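Local coordinates for mandelate racemase/muconate lactonizing enzyme (Jannaschia sp., PDB 4J3Z), which probably catalyses the metal-assisted isomerisation, racemisation or elimination of a carboxylate substrate, as expected of a mandelate racemase/muconate lactonizing enzyme of the enolase superfamily, at residues D124-Y129 with L332-I337; E317-V322 with G348-E353; P244-V249 with T270-H275. All coordinates share one frame; numbering follows the deposited sequence.

Contact 1: D124-Y129 with L332-I337; sequences DRIRAY and LMVEAI
Ile126, Ala128 and Val334 form a small aliphatic cluster where strand 125-131 runs parallel to strand 334-336. Val334 CG2 meets Ile126 CG2 at 3.6 Å and Ala128 CB at 3.9 Å. Val326 and Trp318 of helix 315-327 cover this outer surface. On the inner surface, Tyr129 lies across the neighbouring strand. Its CG sits between the backbone N and the carbonyl carbon (chi1 71°), which swings the ring over Glu335: Glu335 CA makes a CH-pi contact 3.8 Å from the Tyr129 ring centroid, and the Glu335 CB and CG run beside the phenol oxygen. Met333 SD approaches the same ring obliquely in a Met-aromatic contact, 4.3 Å from the Tyr129 centroid, while its methyl group bends round to rest over the face of the Arg127 guanidinium, with Met333 CE 3.6 Å from Arg127 CZ.

The backbones are joined by Val334 N to Arg127 O (3.0 Å), lying in the carbonyl plane, by Tyr129 N to Val334 O (3.1 Å), and by a weak bond from Ala336 N to Tyr129 O. With these bonds the first and last strands meet and close the (beta/alpha)7beta barrel of the enolase superfamily. At the polar edge, Arg127 reaches Asp205 and the carbonyl of Thr163, and Glu335 pairs with Lys166 and accepts from the Leu311 amide. The seam is therefore sealed by backbone bonds and apolar stems, while the charged ends of Arg127 and Glu335 are spent on other parts of the barrel.

Contact 2: E317-V322 with G348-E353; sequences EWAANV and GRPRVE
Trp318 meets Pro350 where helix 315-327, one of the outer helices of the (beta/alpha)7beta barrel, faces the irregular segment 348-353 that leads into strand 356-358. The indole N-H is the polar link: Trp318 NE1 donates to Pro350 O at 2.8 Å, with an N-H...O angle of 156°. The acceptor lies close to the indole plane, whereas the donor sits somewhat tilted from the carbonyl plane. The same proline also brings its ring against the indole, Pro350 CD lying 3.6 Å from Trp318 CD1, so one residue supplies both the acceptor and the apolar surface beside it. Further along that ring, Pro350 CB touches Val322 CG2 at 4.0 Å, one helical turn on from the tryptophan, and Pro350 CD packs on Ala319 CB. At the far end of the indole the Val352 side chain crosses at about a right angle, with Val352 CG2 3.9 Å from Trp318 CH2.

Having CG anti to the backbone N (chi1 159°) extends the indole off the helix toward the loop. From its own helix, Val322 CG2 rests above one face of the indole, offset toward the rim, and Val357 of the adjoining strand lines Trp318, Pro350 and Val352 alike. Arg349 crosses the five-membered end of the indole obliquely. Its guanidinium is not a partner of the indole N-H, since both are donors; it is held instead by salt bridges to Glu338 and Glu343. Glu338 additionally accepts from the Val352 amide, tying the loop down on both flanks of Pro350. The aliphatic stem of Arg349 packs on the ring too, with Arg349 CG 3.5 Å from Trp318 CD1.

Contact 3: P244-V249 with T270-H275; sequences PGLSEV and TQALHH
A helix start packs against a helix end in this contact, at the periphery of the (beta/alpha)7beta barrel: the residues opening helix 246-252 lie beside those closing helix 266-274, two successive outer helices linked through strand 257-259. His275, just past the end of its helix, carries most of it. Pro244 CA sits almost on the normal through the imidazole centre, a CH-pi contact of 3.4 Å from Pro244 CA to the His275 ring centroid and only 7° off the perpendicular. The pyrrolidine then extends past one side of the ring, bringing Pro244 CB to 3.8 Å from His275 NE2. Ser247 comes to the imidazole differently, its CB near the ring plane at the edge, 4.0 Å from His275 CD2.

On the barrel side of the histidine, Leu246 packs its CB on His275 CB. Leu246 CG is turned anti to the carbonyl carbon (chi1 -72°), which carries Leu246 CD1 across to Ala272 CB at 4.1 Å; Leu246 and Ala272 rest on Thr259 of the intervening strand, so the apolar half faces the core. Leu246 also touches Pro237 and Ile238. Other subunits approach this region: Glu248 forms a salt bridge with Arg278 of a neighbouring subunit, and Gln271 packs on Gln271 of another subunit.

The His275 carbonyl approaches the Ser247 amide, but at an angle too poor for a hydrogen bond. Within its own segment the imidazole makes a weak bond, His275 ND1 donating to Gln271 O at 3.1 Å.

Contacts 1 and 2 belong to one buried region and touch: Trp318 of contact 2 packs against Val334 and Ala336 of contact 1, and Val352 meets Ala128, so the strand seam, the helix outside it and the covering loop form a continuous core. Contact 3 stands apart, its centre about 25 Å from that of contact 1 and about 30 Å from that of contact 2, partly exposed at the barrel's periphery. Chemistry follows place. Contact 1 combines backbone bonds between strands with aromatic and sulfur packing, an indole-to-carbonyl bond set in apolar packing marks contact 2, and contact 3 relies on van der Waals and CH-pi packing between helix ends.

Contact 1: D124-Y129 with L332-I337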
# COMPACT_ATOMS: atom_id res chain seq x y z
N ASP D 124 12.00 -35.48 -17.42
CA ASP D 124 12.02 -36.81 -18.06
C ASP D 124 10.74 -37.57 -17.76
O ASP D 124 10.17 -38.23 -18.63
CB ASP D 124 13.22 -37.62 -17.57
CG ASP D 124 14.44 -37.49 -18.47
OD1 ASP D 124 14.49 -36.52 -19.27
OD2 ASP D 124 15.34 -38.35 -18.38
N ARG D 125 10.31 -37.47 -16.51
CA ARG D 125 9.06 -38.03 -16.05
C ARG D 125 8.33 -36.92 -15.31
O ARG D 125 8.96 -36.03 -14.72
CB ARG D 125 9.30 -39.22 -15.11
CG ARG D 125 9.59 -40.56 -15.79
CD ARG D 125 9.32 -41.74 -14.85
NE ARG D 125 9.77 -41.46 -13.49
CZ ARG D 125 9.36 -42.10 -12.39
NH1 ARG D 125 9.84 -41.73 -11.21
NH2 ARG D 125 8.47 -43.10 -12.46
N ILE D 126 7.00 -37.00 -15.32
CA ILE D 126 6.14 -35.97 -14.76
C ILE D 126 5.27 -36.53 -13.65
O ILE D 126 4.65 -37.59 -13.81
CB ILE D 126 5.32 -35.29 -15.90
CG1 ILE D 126 6.04 -34.03 -16.38
CG2 ILE D 126 3.90 -34.98 -15.48
CD1 ILE D 126 7.11 -34.30 -17.41
N ARG D 127 5.25 -35.83 -12.52
CA ARG D 127 4.51 -36.27 -11.34
C ARG D 127 3.03 -36.13 -11.59
O ARG D 127 2.58 -35.14 -12.18
CB ARG D 127 4.93 -35.48 -10.10
CG ARG D 127 4.48 -36.10 -8.78
CD ARG D 127 5.03 -35.32 -7.60
NE ARG D 127 4.19 -35.45 -6.41
CZ ARG D 127 4.23 -34.60 -5.38
NH1 ARG D 127 5.07 -33.57 -5.40
NH2 ARG D 127 3.43 -34.79 -4.34
N ALA D 128 2.28 -37.15 -11.16
CA ALA D 128 0.84 -37.23 -11.42
C ALA D 128 0.05 -37.54 -10.15
O ALA D 128 0.52 -38.25 -9.27
CB ALA D 128 0.57 -38.29 -12.48
N TYR D 129 -1.17 -37.00 -10.08
CA TYR D 129 -2.11 -37.40 -9.03
C TYR D 129 -3.44 -37.85 -9.62
O TYR D 129 -3.58 -37.93 -10.84
CB TYR D 129 -2.32 -36.28 -8.01
CG TYR D 129 -3.11 -35.07 -8.52
CD1 TYR D 129 -4.51 -35.05 -8.45
CD2 TYR D 129 -2.46 -33.95 -9.02
CE1 TYR D 129 -5.22 -33.95 -8.89
CE2 TYR D 129 -3.16 -32.85 -9.46
CZ TYR D 129 -4.54 -32.85 -9.39
OH TYR D 129 -5.25 -31.75 -9.83
N LEU D 332 4.44 -28.72 -10.92
CA LEU D 332 4.25 -29.53 -9.72
C LEU D 332 3.68 -30.92 -10.06
O LEU D 332 4.31 -31.93 -9.75
CB LEU D 332 3.39 -28.80 -8.70
CG LEU D 332 3.04 -29.54 -7.42
CD1 LEU D 332 4.26 -29.80 -6.54
CD2 LEU D 332 1.97 -28.77 -6.67
N MET D 333 2.51 -30.97 -10.70
CA MET D 333 1.89 -32.24 -11.11
C MET D 333 0.72 -32.07 -12.07
O MET D 333 -0.00 -31.08 -12.00
CB MET D 333 1.43 -33.06 -9.89
CG MET D 333 0.46 -32.34 -8.96
SD MET D 333 0.15 -33.19 -7.40
CE MET D 333 1.48 -32.55 -6.39
N VAL D 334 0.56 -33.04 -12.96
CA VAL D 334 -0.64 -33.16 -13.79
C VAL D 334 -1.75 -33.92 -13.05
O VAL D 334 -1.48 -34.94 -12.41
CB VAL D 334 -0.35 -33.90 -15.12
CG1 VAL D 334 0.49 -33.05 -16.06
CG2 VAL D 334 0.32 -35.25 -14.87
N GLU D 335 -2.97 -33.40 -13.13
CA GLU D 335 -4.18 -34.12 -12.70
C GLU D 335 -4.47 -35.20 -13.72
O GLU D 335 -4.42 -34.94 -14.93
CB GLU D 335 -5.37 -33.16 -12.66
CG GLU D 335 -6.67 -33.73 -12.12
CD GLU D 335 -7.73 -32.66 -11.90
OE1 GLU D 335 -7.84 -31.73 -12.73
OE2 GLU D 335 -8.46 -32.74 -10.89
N ALA D 336 -4.76 -36.41 -13.25
CA ALA D 336 -5.02 -37.52 -14.19
C ALA D 336 -6.37 -38.19 -13.97
O ALA D 336 -6.88 -38.22 -12.86
CB ALA D 336 -3.90 -38.55 -14.12
N ILE D 337 -7.01 -38.64 -15.01
CA ILE D 337 -8.06 -39.64 -14.87
C ILE D 337 -7.80 -40.86 -15.76
O ILE D 337 -7.94 -40.81 -16.95
CB ILE D 337 -9.45 -39.09 -15.16
CG1 ILE D 337 -9.54 -37.63 -14.87
CG2 ILE D 337 -10.41 -39.73 -14.24
CD1 ILE D 337 -10.89 -37.03 -15.04

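Contact 2: E317-V322 with G348-E353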
# COMPACT_ATOMS: atom_id res chain seq x y z
N GLU D 317 -6.99 -33.25 -24.14
CA GLU D 317 -6.55 -32.25 -23.16
C GLU D 317 -5.51 -32.82 -22.18
O GLU D 317 -4.61 -32.09 -21.74
CB GLU D 317 -7.74 -31.65 -22.39
CG GLU D 317 -7.39 -30.47 -21.49
CD GLU D 317 -8.57 -29.97 -20.68
OE1 GLU D 317 -9.03 -30.70 -19.77
OE2 GLU D 317 -9.05 -28.84 -20.93
N TRP D 318 -5.65 -34.10 -21.84
CA TRP D 318 -4.68 -34.82 -21.01
C TRP D 318 -3.30 -34.84 -21.65
O TRP D 318 -2.32 -34.45 -21.02
CB TRP D 318 -5.16 -36.25 -20.71
CG TRP D 318 -4.07 -37.24 -20.29
CD1 TRP D 318 -3.67 -38.35 -20.99
CD2 TRP D 318 -3.27 -37.20 -19.10
NE1 TRP D 318 -2.67 -39.00 -20.31
CE2 TRP D 318 -2.41 -38.32 -19.14
CE3 TRP D 318 -3.20 -36.33 -18.01
CZ2 TRP D 318 -1.49 -38.60 -18.13
CZ3 TRP D 318 -2.29 -36.61 -17.00
CH2 TRP D 318 -1.44 -37.73 -17.07
N ALA D 319 -3.24 -35.30 -22.90
CA ALA D 319 -2.00 -35.27 -23.68
C ALA D 319 -1.40 -33.87 -23.65
O ALA D 319 -0.28 -33.70 -23.17
CB ALA D 319 -2.25 -35.73 -25.11
N ALA D 320 -2.16 -32.89 -24.14
CA ALA D 320 -1.74 -31.48 -24.18
C ALA D 320 -1.16 -30.99 -22.85
O ALA D 320 -0.13 -30.32 -22.85
CB ALA D 320 -2.91 -30.59 -24.60
N ASN D 321 -1.81 -31.34 -21.74
CA ASN D 321 -1.26 -31.13 -20.39
C ASN D 321 0.11 -31.75 -20.25
O ASN D 321 1.03 -31.12 -19.74
CB ASN D 321 -2.15 -31.76 -19.31
CG ASN D 321 -3.53 -31.16 -19.26
OD1 ASN D 321 -3.74 -30.00 -19.66
ND2 ASN D 321 -4.49 -31.94 -18.77
N VAL D 322 0.23 -33.01 -20.68
CA VAL D 322 1.43 -33.78 -20.40
C VAL D 322 2.61 -33.13 -21.09
O VAL D 322 3.66 -32.94 -20.48
CB VAL D 322 1.27 -35.27 -20.79
CG1 VAL D 322 2.62 -35.94 -21.06
CG2 VAL D 322 0.50 -36.01 -19.72
N GLY D 348 -2.31 -43.98 -28.13
CA GLY D 348 -1.14 -43.13 -27.89
C GLY D 348 -1.18 -42.35 -26.59
O GLY D 348 -0.19 -41.74 -26.19
N ARG D 349 -2.33 -42.36 -25.93
CA ARG D 349 -2.50 -41.69 -24.65
C ARG D 349 -1.31 -41.92 -23.71
O ARG D 349 -0.86 -43.06 -23.55
CB ARG D 349 -3.77 -42.18 -23.97
CG ARG D 349 -4.26 -41.31 -22.83
CD ARG D 349 -5.41 -41.99 -22.09
NE ARG D 349 -4.91 -43.08 -21.26
CZ ARG D 349 -4.53 -42.93 -19.99
NH1 ARG D 349 -4.07 -43.98 -19.32
NH2 ARG D 349 -4.60 -41.74 -19.40
N PRO D 350 -0.78 -40.83 -23.10
CA PRO D 350 0.26 -41.00 -22.09
C PRO D 350 -0.29 -41.78 -20.89
O PRO D 350 -1.39 -41.51 -20.41
CB PRO D 350 0.58 -39.55 -21.68
CG PRO D 350 0.11 -38.71 -22.82
CD PRO D 350 -1.11 -39.41 -23.32
N ARG D 351 0.48 -42.76 -20.42
CA ARG D 351 0.05 -43.61 -19.31
C ARG D 351 0.77 -43.23 -18.02
O ARG D 351 1.99 -43.09 -18.00
CB ARG D 351 0.31 -45.09 -19.62
CG ARG D 351 0.17 -45.46 -21.08
CD ARG D 351 0.62 -46.89 -21.35
NE ARG D 351 -0.51 -47.81 -21.42
CZ ARG D 351 -0.52 -48.95 -22.11
NH1 ARG D 351 0.55 -49.34 -22.79
NH2 ARG D 351 -1.61 -49.72 -22.11
N VAL D 352 0.00 -43.03 -16.96
CA VAL D 352 0.59 -42.91 -15.63
C VAL D 352 1.07 -44.30 -15.24
O VAL D 352 0.26 -45.21 -15.05
CB VAL D 352 -0.41 -42.37 -14.60
CG1 VAL D 352 0.17 -42.45 -13.19
CG2 VAL D 352 -0.82 -40.94 -14.95
N GLU D 353 2.39 -44.47 -15.17
CA GLU D 353 2.97 -45.74 -14.75
C GLU D 353 3.81 -45.49 -13.49
O GLU D 353 4.78 -44.72 -13.51
CB GLU D 353 3.79 -46.38 -15.88
CG GLU D 353 3.00 -46.57 -17.18
CD GLU D 353 3.46 -47.75 -18.03
OE1 GLU D 353 4.40 -47.58 -18.84
OE2 GLU D 353 2.87 -48.84 -17.91

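Contact 3: P244-V249 with T270-H275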
# COMPACT_ATOMS: atom_id res chain seq x y z
N PRO D 244 -9.94 -10.97 -6.12
CA PRO D 244 -9.40 -10.15 -5.03
C PRO D 244 -9.63 -10.76 -3.65
O PRO D 244 -9.11 -10.25 -2.67
CB PRO D 244 -10.17 -8.82 -5.16
CG PRO D 244 -10.63 -8.78 -6.58
CD PRO D 244 -10.92 -10.22 -6.92
N GLY D 245 -10.41 -11.83 -3.59
CA GLY D 245 -10.70 -12.49 -2.32
C GLY D 245 -9.72 -13.58 -1.96
O GLY D 245 -9.76 -14.12 -0.86
N LEU D 246 -8.83 -13.92 -2.90
CA LEU D 246 -7.78 -14.90 -2.64
C LEU D 246 -6.79 -14.40 -1.61
O LEU D 246 -6.35 -15.16 -0.74
CB LEU D 246 -7.04 -15.29 -3.92
CG LEU D 246 -7.81 -16.17 -4.91
CD1 LEU D 246 -6.92 -16.59 -6.06
CD2 LEU D 246 -8.45 -17.37 -4.24
N SER D 247 -6.47 -13.11 -1.71
CA SER D 247 -5.54 -12.41 -0.81
C SER D 247 -5.79 -12.64 0.68
O SER D 247 -4.88 -13.01 1.39
CB SER D 247 -5.55 -10.90 -1.14
OG SER D 247 -4.48 -10.22 -0.50
N GLU D 248 -7.02 -12.41 1.15
CA GLU D 248 -7.38 -12.58 2.57
C GLU D 248 -7.31 -14.04 3.04
O GLU D 248 -7.01 -14.31 4.21
CB GLU D 248 -8.77 -11.99 2.85
CG GLU D 248 -9.92 -12.65 2.10
CD GLU D 248 -11.14 -11.74 1.93
OE1 GLU D 248 -11.32 -11.20 0.81
OE2 GLU D 248 -11.91 -11.58 2.90
N VAL D 249 -7.61 -14.96 2.13
CA VAL D 249 -7.59 -16.39 2.41
C VAL D 249 -6.15 -16.89 2.49
O VAL D 249 -5.78 -17.60 3.44
CB VAL D 249 -8.35 -17.16 1.29
CG1 VAL D 249 -8.05 -18.65 1.32
CG2 VAL D 249 -9.85 -16.90 1.38
N THR D 270 -2.85 -13.96 -14.08
CA THR D 270 -2.04 -12.86 -13.52
C THR D 270 -2.69 -12.27 -12.27
O THR D 270 -2.05 -12.12 -11.22
CB THR D 270 -1.85 -11.73 -14.57
OG1 THR D 270 -1.10 -12.24 -15.68
CG2 THR D 270 -1.13 -10.52 -13.98
N GLN D 271 -3.98 -11.94 -12.37
CA GLN D 271 -4.75 -11.44 -11.23
C GLN D 271 -4.80 -12.42 -10.05
O GLN D 271 -4.82 -11.99 -8.90
CB GLN D 271 -6.16 -11.04 -11.68
CG GLN D 271 -6.26 -9.60 -12.15
CD GLN D 271 -7.10 -9.42 -13.40
OE1 GLN D 271 -6.65 -8.83 -14.38
NE2 GLN D 271 -8.35 -9.92 -13.38
N ALA D 272 -4.83 -13.71 -10.32
CA ALA D 272 -4.81 -14.73 -9.26
C ALA D 272 -3.42 -14.82 -8.63
O ALA D 272 -3.27 -15.17 -7.46
CB ALA D 272 -5.24 -16.09 -9.80
N LEU D 273 -2.40 -14.51 -9.43
CA LEU D 273 -1.03 -14.49 -8.94
C LEU D 273 -0.77 -13.25 -8.09
O LEU D 273 -0.06 -13.32 -7.08
CB LEU D 273 -0.05 -14.57 -10.11
CG LEU D 273 0.07 -15.94 -10.79
CD1 LEU D 273 0.93 -15.81 -12.03
CD2 LEU D 273 0.63 -17.00 -9.85
N HIS D 274 -1.35 -12.13 -8.50
CA HIS D 274 -1.20 -10.90 -7.72
C HIS D 274 -1.95 -10.97 -6.40
O HIS D 274 -1.62 -10.23 -5.46
CB HIS D 274 -1.62 -9.68 -8.53
CG HIS D 274 -0.48 -8.99 -9.21
ND1 HIS D 274 -0.54 -8.55 -10.52
CD2 HIS D 274 0.76 -8.66 -8.77
CE1 HIS D 274 0.61 -7.99 -10.85
NE2 HIS D 274 1.42 -8.05 -9.80
N HIS D 275 -2.92 -11.88 -6.30
CA HIS D 275 -3.74 -11.97 -5.10
C HIS D 275 -3.41 -13.12 -4.18
O HIS D 275 -4.10 -13.33 -3.17
CB HIS D 275 -5.23 -11.93 -5.46
CG HIS D 275 -5.77 -10.55 -5.67
ND1 HIS D 275 -6.29 -10.13 -6.88
CD2 HIS D 275 -5.85 -9.49 -4.84
CE1 HIS D 275 -6.68 -8.88 -6.77
NE2 HIS D 275 -6.42 -8.46 -5.55